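Local coordinates for glycosyl hydrolase, family 38 (Enterococcus faecalis, PDB 5KBP), which probably hydrolyses alpha-mannosidic bonds in carbohydrates, as an alpha-mannosidase of glycosyl hydrolase family 38, at residues N198-E203 / I208-Q213; A247-L252 / Y256-S261. All coordinates share one frame; numbering follows the deposited sequence.

Interaction 1: N198-E203 / I208-Q213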
ATOM      1  N   ASN A 198     -15.392  29.146 -13.883  1.00 60.64           N
ATOM      2  CA  ASN A 198     -14.065  28.628 -14.186  1.00 57.44           C
ATOM      3  C   ASN A 198     -13.468  29.362 -15.380  1.00 53.35           C
ATOM      4  O   ASN A 198     -14.141  29.573 -16.395  1.00 53.77           O
ATOM      5  CB  ASN A 198     -14.131  27.127 -14.466  1.00 53.52           C
ATOM      6  CG  ASN A 198     -12.758  26.494 -14.567  1.00 62.91           C
ATOM      7  OD1 ASN A 198     -11.841  26.852 -13.829  1.00 72.05           O
ATOM      8  ND2 ASN A 198     -12.605  25.553 -15.493  1.00 59.26           N
ATOM      9  N   GLU A 199     -12.198  29.757 -15.249  1.00 48.18           N
ATOM     10  CA  GLU A 199     -11.432  30.411 -16.310  1.00 48.53           C
ATOM     11  C   GLU A 199     -12.159  31.658 -16.825  1.00 52.29           C
ATOM     12  O   GLU A 199     -12.708  31.696 -17.928  1.00 59.13           O
ATOM     13  CB  GLU A 199     -11.135  29.430 -17.452  1.00 48.24           C
ATOM     14  CG  GLU A 199     -10.459  28.149 -16.995  1.00 64.37           C
ATOM     15  CD  GLU A 199      -9.850  27.366 -18.141  1.00 74.79           C
ATOM     16  OE1 GLU A 199      -9.300  27.998 -19.068  1.00 82.55           O
ATOM     17  OE2 GLU A 199      -9.922  26.120 -18.117  1.00 78.56           O
ATOM     18  N   ILE A 200     -12.144  32.686 -15.982  1.00 54.45           N
ATOM     19  CA  ILE A 200     -12.743  33.973 -16.320  1.00 52.13           C
ATOM     20  C   ILE A 200     -11.840  34.683 -17.323  1.00 59.95           C
ATOM     21  O   ILE A 200     -10.649  34.889 -17.044  1.00 59.07           O
ATOM     22  CB  ILE A 200     -12.966  34.829 -15.066  1.00 48.95           C
ATOM     23  CG1 ILE A 200     -13.927  34.125 -14.102  1.00 42.08           C
ATOM     24  CG2 ILE A 200     -13.492  36.203 -15.449  1.00 40.14           C
ATOM     25  CD1 ILE A 200     -14.109  34.848 -12.786  1.00 42.55           C
ATOM     26  N   PRO A 201     -12.353  35.062 -18.493  1.00 54.92           N
ATOM     27  CA  PRO A 201     -11.503  35.722 -19.491  1.00 50.60           C
ATOM     28  C   PRO A 201     -10.980  37.063 -18.996  1.00 52.90           C
ATOM     29  O   PRO A 201     -11.712  37.860 -18.403  1.00 49.39           O
ATOM     30  CB  PRO A 201     -12.438  35.900 -20.692  1.00 45.25           C
ATOM     31  CG  PRO A 201     -13.497  34.868 -20.505  1.00 45.88           C
ATOM     32  CD  PRO A 201     -13.690  34.754 -19.023  1.00 49.16           C
ATOM     33  N   SER A 202      -9.695  37.305 -19.247  1.00 53.02           N
ATOM     34  CA  SER A 202      -9.058  38.582 -18.961  1.00 52.88           C
ATOM     35  C   SER A 202      -8.867  39.425 -20.218  1.00 55.32           C
ATOM     36  O   SER A 202      -8.008  40.311 -20.240  1.00 63.40           O
ATOM     37  CB  SER A 202      -7.716  38.361 -18.260  1.00 59.61           C
ATOM     38  OG  SER A 202      -6.823  37.634 -19.085  1.00 73.23           O
ATOM     39  N   GLU A 203      -9.641  39.154 -21.266  1.00 54.23           N
ATOM     40  CA  GLU A 203      -9.634  39.945 -22.485  1.00 56.77           C
ATOM     41  C   GLU A 203     -11.039  40.464 -22.755  1.00 59.03           C
ATOM     42  O   GLU A 203     -12.032  39.807 -22.430  1.00 59.64           O
ATOM     43  CB  GLU A 203      -9.127  39.131 -23.680  1.00 57.56           C
ATOM     44  CG  GLU A 203      -7.663  38.728 -23.576  1.00 64.59           C
ATOM     45  CD  GLU A 203      -6.745  39.915 -23.345  1.00 80.06           C
ATOM     46  OE1 GLU A 203      -5.938  39.873 -22.392  1.00 85.00           O
ATOM     47  OE2 GLU A 203      -6.833  40.895 -24.115  1.00 88.05           O
ATOM     48  N   ILE A 208     -16.941  39.706 -22.458  1.00 55.82           N
ATOM     49  CA  ILE A 208     -18.318  40.138 -22.692  1.00 58.99           C
ATOM     50  C   ILE A 208     -19.220  38.937 -22.944  1.00 60.36           C
ATOM     51  O   ILE A 208     -20.253  38.764 -22.285  1.00 61.85           O
ATOM     52  CB  ILE A 208     -18.375  41.140 -23.859  1.00 55.48           C
ATOM     53  CG1 ILE A 208     -17.607  42.415 -23.504  1.00 51.82           C
ATOM     54  CG2 ILE A 208     -19.817  41.461 -24.214  1.00 49.57           C
ATOM     55  CD1 ILE A 208     -17.428  43.363 -24.669  1.00 59.49           C
ATOM     56  N   ALA A 209     -18.845  38.089 -23.906  1.00 52.04           N
ATOM     57  CA  ALA A 209     -19.635  36.893 -24.185  1.00 52.81           C
ATOM     58  C   ALA A 209     -19.665  35.949 -22.991  1.00 61.74           C
ATOM     59  O   ALA A 209     -20.651  35.231 -22.792  1.00 65.82           O
ATOM     60  CB  ALA A 209     -19.084  36.175 -25.417  1.00 48.23           C
ATOM     61  N   PHE A 210     -18.599  35.934 -22.190  1.00 53.53           N
ATOM     62  CA  PHE A 210     -18.568  35.081 -21.007  1.00 53.57           C
ATOM     63  C   PHE A 210     -19.593  35.541 -19.977  1.00 60.51           C
ATOM     64  O   PHE A 210     -20.478  34.776 -19.576  1.00 59.72           O
ATOM     65  CB  PHE A 210     -17.161  35.076 -20.406  1.00 50.63           C
ATOM     66  CG  PHE A 210     -17.030  34.247 -19.157  1.00 49.05           C
ATOM     67  CD1 PHE A 210     -16.745  32.894 -19.233  1.00 48.42           C
ATOM     68  CD2 PHE A 210     -17.169  34.826 -17.905  1.00 50.15           C
ATOM     69  CE1 PHE A 210     -16.615  32.131 -18.087  1.00 49.42           C
ATOM     70  CE2 PHE A 210     -17.041  34.069 -16.754  1.00 55.28           C
ATOM     71  CZ  PHE A 210     -16.763  32.719 -16.846  1.00 52.08           C
ATOM     72  N   TRP A 211     -19.497  36.801 -19.547  1.00 54.62           N
ATOM     73  CA  TRP A 211     -20.351  37.277 -18.464  1.00 52.68           C
ATOM     74  C   TRP A 211     -21.803  37.421 -18.900  1.00 53.34           C
ATOM     75  O   TRP A 211     -22.709  37.196 -18.091  1.00 57.65           O
ATOM     76  CB  TRP A 211     -19.820  38.601 -17.918  1.00 41.51           C
ATOM     77  CG  TRP A 211     -18.570  38.444 -17.107  1.00 53.36           C
ATOM     78  CD1 TRP A 211     -17.327  38.909 -17.417  1.00 50.89           C
ATOM     79  CD2 TRP A 211     -18.442  37.760 -15.855  1.00 49.89           C
ATOM     80  NE1 TRP A 211     -16.433  38.564 -16.432  1.00 49.26           N
ATOM     81  CE2 TRP A 211     -17.093  37.857 -15.462  1.00 52.37           C
ATOM     82  CE3 TRP A 211     -19.339  37.078 -15.027  1.00 54.10           C
ATOM     83  CZ2 TRP A 211     -16.620  37.298 -14.276  1.00 51.12           C
ATOM     84  CZ3 TRP A 211     -18.867  36.523 -13.851  1.00 53.26           C
ATOM     85  CH2 TRP A 211     -17.521  36.636 -13.487  1.00 50.05           C
ATOM     86  N   LYS A 212     -22.051  37.796 -20.157  1.00 58.51           N
ATOM     87  CA  LYS A 212     -23.432  37.873 -20.631  1.00 67.43           C
ATOM     88  C   LYS A 212     -24.139  36.531 -20.509  1.00 70.75           C
ATOM     89  O   LYS A 212     -25.357  36.486 -20.303  1.00 83.86           O
ATOM     90  CB  LYS A 212     -23.476  38.365 -22.078  1.00 65.70           C
ATOM     91  CG  LYS A 212     -23.280  39.863 -22.234  1.00 68.80           C
ATOM     92  CD  LYS A 212     -23.461  40.295 -23.681  1.00 71.94           C
ATOM     93  N   GLN A 213     -23.394  35.431 -20.627  1.00 60.98           N
ATOM     94  CA  GLN A 213     -23.981  34.110 -20.444  1.00 59.94           C
ATOM     95  C   GLN A 213     -23.991  33.705 -18.975  1.00 54.17           C
ATOM     96  O   GLN A 213     -25.008  33.223 -18.464  1.00 54.61           O
ATOM     97  CB  GLN A 213     -23.219  33.079 -21.274  1.00 65.92           C
ATOM     98  CG  GLN A 213     -23.753  31.663 -21.137  1.00 71.44           C
ATOM     99  CD  GLN A 213     -25.124  31.495 -21.765  1.00 81.27           C
ATOM    100  OE1 GLN A 213     -25.388  32.009 -22.852  1.00 86.52           O
ATOM    101  NE2 GLN A 213     -26.003  30.771 -21.081  1.00 83.11           N
TER
HETATM  102  O   HOH W   1     -13.733  39.393 -16.897  1.00 42.34           O

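Interaction 2: A247-L252 / Y256-S261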
ATOM      1  N   ALA A 247     -11.063  42.800 -12.361  1.00 50.57           N
ATOM      2  CA  ALA A 247     -11.052  44.243 -12.581  1.00 50.26           C
ATOM      3  C   ALA A 247     -11.609  44.599 -13.954  1.00 49.48           C
ATOM      4  O   ALA A 247     -12.290  45.619 -14.108  1.00 55.18           O
ATOM      5  CB  ALA A 247      -9.634  44.790 -12.418  1.00 45.08           C
ATOM      6  N   LEU A 248     -11.324  43.773 -14.963  1.00 43.60           N
ATOM      7  CA  LEU A 248     -11.897  43.999 -16.286  1.00 54.45           C
ATOM      8  C   LEU A 248     -13.415  43.869 -16.259  1.00 58.96           C
ATOM      9  O   LEU A 248     -14.123  44.629 -16.932  1.00 55.32           O
ATOM     10  CB  LEU A 248     -11.294  43.020 -17.294  1.00 40.57           C
ATOM     11  CG  LEU A 248     -11.922  42.996 -18.689  1.00 47.75           C
ATOM     12  CD1 LEU A 248     -11.677  44.312 -19.419  1.00 42.02           C
ATOM     13  CD2 LEU A 248     -11.408  41.812 -19.496  1.00 44.71           C
ATOM     14  N   ALA A 249     -13.933  42.914 -15.483  1.00 40.23           N
ATOM     15  CA  ALA A 249     -15.377  42.725 -15.409  1.00 44.97           C
ATOM     16  C   ALA A 249     -16.061  43.928 -14.771  1.00 48.71           C
ATOM     17  O   ALA A 249     -17.111  44.375 -15.247  1.00 59.60           O
ATOM     18  CB  ALA A 249     -15.701  41.446 -14.636  1.00 45.40           C
ATOM     19  N   ASN A 250     -15.483  44.465 -13.692  1.00 43.38           N
ATOM     20  CA  ASN A 250     -16.024  45.682 -13.095  1.00 47.42           C
ATOM     21  C   ASN A 250     -15.962  46.852 -14.066  1.00 60.50           C
ATOM     22  O   ASN A 250     -16.818  47.743 -14.023  1.00 62.13           O
ATOM     23  CB  ASN A 250     -15.267  46.022 -11.810  1.00 46.82           C
ATOM     24  CG  ASN A 250     -15.620  45.099 -10.661  1.00 57.94           C
ATOM     25  OD1 ASN A 250     -16.795  44.852 -10.387  1.00 56.21           O
ATOM     26  ND2 ASN A 250     -14.603  44.582  -9.983  1.00 59.50           N
ATOM     27  N   GLU A 251     -14.961  46.863 -14.949  1.00 61.38           N
ATOM     28  CA  GLU A 251     -14.836  47.942 -15.922  1.00 63.29           C
ATOM     29  C   GLU A 251     -15.874  47.813 -17.031  1.00 59.90           C
ATOM     30  O   GLU A 251     -16.410  48.820 -17.507  1.00 51.92           O
ATOM     31  CB  GLU A 251     -13.421  47.944 -16.501  1.00 68.29           C
ATOM     32  CG  GLU A 251     -13.239  48.785 -17.749  1.00 83.11           C
ATOM     33  CD  GLU A 251     -11.931  48.492 -18.453  1.00 93.34           C
ATOM     34  OE1 GLU A 251     -11.145  47.675 -17.929  1.00 93.48           O
ATOM     35  OE2 GLU A 251     -11.687  49.074 -19.531  1.00 98.20           O
ATOM     36  N   LEU A 252     -16.184  46.581 -17.442  1.00 56.28           N
ATOM     37  CA  LEU A 252     -17.057  46.380 -18.594  1.00 56.37           C
ATOM     38  C   LEU A 252     -18.534  46.438 -18.220  1.00 64.18           C
ATOM     39  O   LEU A 252     -19.350  46.938 -19.002  1.00 75.87           O
ATOM     40  CB  LEU A 252     -16.738  45.046 -19.270  1.00 56.12           C
ATOM     41  CG  LEU A 252     -15.349  44.923 -19.900  1.00 62.62           C
ATOM     42  CD1 LEU A 252     -15.272  43.711 -20.818  1.00 63.25           C
ATOM     43  CD2 LEU A 252     -14.984  46.195 -20.646  1.00 61.28           C
ATOM     44  N   TYR A 256     -23.092  45.667 -12.393  1.00 63.81           N
ATOM     45  CA  TYR A 256     -22.667  44.604 -11.497  1.00 56.67           C
ATOM     46  C   TYR A 256     -21.393  45.016 -10.776  1.00 56.28           C
ATOM     47  O   TYR A 256     -20.583  45.785 -11.299  1.00 58.08           O
ATOM     48  CB  TYR A 256     -22.432  43.292 -12.258  1.00 56.70           C
ATOM     49  CG  TYR A 256     -23.669  42.745 -12.938  1.00 66.46           C
ATOM     50  CD1 TYR A 256     -24.040  43.181 -14.204  1.00 75.89           C
ATOM     51  CD2 TYR A 256     -24.463  41.793 -12.315  1.00 63.39           C
ATOM     52  CE1 TYR A 256     -25.170  42.684 -14.828  1.00 75.89           C
ATOM     53  CE2 TYR A 256     -25.591  41.289 -12.931  1.00 66.66           C
ATOM     54  CZ  TYR A 256     -25.941  41.738 -14.186  1.00 73.33           C
ATOM     55  OH  TYR A 256     -27.066  41.239 -14.803  1.00 74.65           O
ATOM     56  N   GLU A 257     -21.227  44.495  -9.561  1.00 55.20           N
ATOM     57  CA  GLU A 257     -20.025  44.706  -8.761  1.00 57.06           C
ATOM     58  C   GLU A 257     -19.367  43.352  -8.535  1.00 46.69           C
ATOM     59  O   GLU A 257     -19.901  42.511  -7.804  1.00 51.58           O
ATOM     60  CB  GLU A 257     -20.352  45.388  -7.433  1.00 61.58           C
ATOM     61  CG  GLU A 257     -19.144  45.580  -6.532  1.00 66.07           C
ATOM     62  CD  GLU A 257     -19.494  46.248  -5.218  1.00 78.15           C
ATOM     63  OE1 GLU A 257     -20.516  46.963  -5.166  1.00 83.53           O
ATOM     64  OE2 GLU A 257     -18.747  46.054  -4.234  1.00 80.69           O
ATOM     65  N   PHE A 258     -18.212  43.143  -9.162  1.00 47.09           N
ATOM     66  CA  PHE A 258     -17.500  41.877  -9.075  1.00 44.23           C
ATOM     67  C   PHE A 258     -16.494  41.928  -7.934  1.00 50.15           C
ATOM     68  O   PHE A 258     -15.643  42.823  -7.885  1.00 45.80           O
ATOM     69  CB  PHE A 258     -16.797  41.564 -10.396  1.00 46.66           C
ATOM     70  CG  PHE A 258     -17.741  41.379 -11.549  1.00 54.63           C
ATOM     71  CD1 PHE A 258     -18.229  42.473 -12.247  1.00 51.31           C
ATOM     72  CD2 PHE A 258     -18.147  40.111 -11.931  1.00 56.44           C
ATOM     73  CE1 PHE A 258     -19.103  42.304 -13.304  1.00 58.27           C
ATOM     74  CE2 PHE A 258     -19.021  39.935 -12.987  1.00 55.60           C
ATOM     75  CZ  PHE A 258     -19.498  41.033 -13.674  1.00 59.44           C
ATOM     76  N   ILE A 259     -16.593  40.963  -7.021  1.00 54.20           N
ATOM     77  CA  ILE A 259     -15.784  40.932  -5.808  1.00 52.93           C
ATOM     78  C   ILE A 259     -15.125  39.565  -5.704  1.00 51.35           C
ATOM     79  O   ILE A 259     -15.817  38.540  -5.693  1.00 50.21           O
ATOM     80  CB  ILE A 259     -16.623  41.211  -4.550  1.00 57.16           C
ATOM     81  CG1 ILE A 259     -17.450  42.487  -4.718  1.00 69.17           C
ATOM     82  CG2 ILE A 259     -15.728  41.309  -3.325  1.00 63.30           C
ATOM     83  CD1 ILE A 259     -18.402  42.751  -3.573  1.00 73.56           C
ATOM     84  N   HIS A 260     -13.797  39.546  -5.628  1.00 50.41           N
ATOM     85  CA  HIS A 260     -13.101  38.331  -5.228  1.00 47.59           C
ATOM     86  C   HIS A 260     -13.395  38.079  -3.756  1.00 44.21           C
ATOM     87  O   HIS A 260     -13.021  38.884  -2.896  1.00 52.82           O
ATOM     88  CB  HIS A 260     -11.598  38.460  -5.471  1.00 39.11           C
ATOM     89  CG  HIS A 260     -10.903  37.146  -5.656  1.00 66.00           C
ATOM     90  ND1 HIS A 260      -9.628  36.904  -5.193  1.00 68.98           N
ATOM     91  CD2 HIS A 260     -11.308  36.003  -6.259  1.00 61.88           C
ATOM     92  CE1 HIS A 260      -9.279  35.667  -5.497  1.00 65.06           C
ATOM     93  NE2 HIS A 260     -10.280  35.099  -6.145  1.00 60.57           N
ATOM     94  N   SER A 261     -14.090  36.981  -3.462  1.00 39.87           N
ATOM     95  CA  SER A 261     -14.612  36.784  -2.116  1.00 46.78           C
ATOM     96  C   SER A 261     -14.377  35.368  -1.604  1.00 46.33           C
ATOM     97  O   SER A 261     -13.428  34.693  -2.016  1.00 47.09           O
ATOM     98  CB  SER A 261     -16.106  37.115  -2.083  1.00 45.95           C
ATOM     99  OG  SER A 261     -16.579  37.238  -0.753  1.00 50.06           O
TER

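Interaction 1: N198-E203 / I208-Q213
Pro201 and Phe210 form the tight part of this contact: Pro201 CD sits over one face of the phenyl ring, 3.6 Å from the centroid of Phe210 and 20° off the ring normal, a CH-pi contact displaced toward the ring's CG. Pro201 CG continues the touch along the stem, 3.7 Å from Phe210 CB, and the two side chains cross at about a right angle. With CG anti to the backbone N (chi1 179°), Phe210 reaches from the helix across to the loop. The CA of Ile200 lies over the same face nearer the rim, and Ile200 CG1 approaches Phe210 CE2 at 4.1 Å.

Deeper in, Ile200 CG2 packs 3.5 Å from Trp211 CZ2, and Ile200 CD1 follows the benzo side of the indole, 3.8 Å from the same CZ2. The segment 198-203 is the loop that leads from strand 184-189 into helix 204-219, with Glu203 as its N-cap residue, so the loop folds back against the first turns of the helix it starts. Both belong to the N-terminal domain of the family 38 fold. Ile200 and Trp211 also reach Ile11 of the central strand 7-13, which places them on the buried side.

No direct hydrogen bond joins the segments. Instead a water lying in the indole plane accepts from Trp211 NE1 at 2.9 Å and donates to Pro201 O at 3.0 Å, satisfying the buried indole N-H. Toward the other end of the loop the contact is looser: Phe210 CE1 stands 3.9 Å from Glu199 O. The Glu199 side chain points away from the helix, and its carboxylate makes weak hydrogen bonds to Gln236 and to the backbone N of Phe481 of the second subunit.

Interaction 2: A247-L252 / Y256-S261
This is a helix-to-strand contact in the parallel sheet of the N-terminal domain, made by the last turns of helix 242-252 and the edge strand 256-260 that follows after a three-residue connection. The two segments run antiparallel, their axes 171° apart and 7.5 Å at closest approach, so the chain doubles back as the alpha-beta step of an alternating alpha/beta fold.

Asn250 supplies the polar half. Its carboxamide grips the backbone of Phe258 at two points: Phe258 N donates to Asn250 OD1 at 2.5 Å, in the carbonyl plane and on a lone pair, while Asn250 ND2 donates to Phe258 O at 2.9 Å. The first separation is shorter than expected for such a bond, and its exact length is doubtful at this resolution. Both bonds are fairly straight, about 162° at the hydrogen. The accepting Phe258 O lies almost in the amide plane, and the paired bonds fix the rotation of the amide. The side chain thus uses both backbone polar groups of one residue on the strand's outer edge, much as a neighbouring strand would.

Phe258 supplies the apolar half. With CG anti to the carbonyl carbon (chi1 -63°), the ring is turned toward the helix, Ala249 CB over its centre, 3.6 Å from the centroid of Phe258. Asn250 OD1 meets the same ring at its edge, and Ala249 O comes to 3.5 Å from Phe258 CE1.

Tyr256 belongs to a calcium site seen in this protein but empty in this chain; its hydroxyl is hydrogen-bonded to Glu219. Glu257, Ile259 and Ser261 pair through their backbones with strand 7-13, while Ala249 and Phe258 both meet Trp211, so helices 242-252 and 204-219 pack side by side on the sheet.

Interactions 1 and 2 lie in series along the N-terminal domain, their centres 11 Å apart, and meet at Trp211. Its indole, which belongs to interaction 1, packs NE1 against Ala249 CB at 3.5 Å and CZ3 against Phe258 CE2 at 3.5 Å, both from interaction 2. Leu248 likewise touches the backbone of Ser202 and Glu203. Both are partly buried: the Ile200-Trp211 and Ala249-Phe258 packing is the inner part of each, while Pro201, Phe210 and Asn250 are partly exposed. Interaction 1 holds a loop to its own following helix by apolar packing and a water; interaction 2 holds a helix to an edge strand, where backbone groups of Phe258 are met by direct amide bonds.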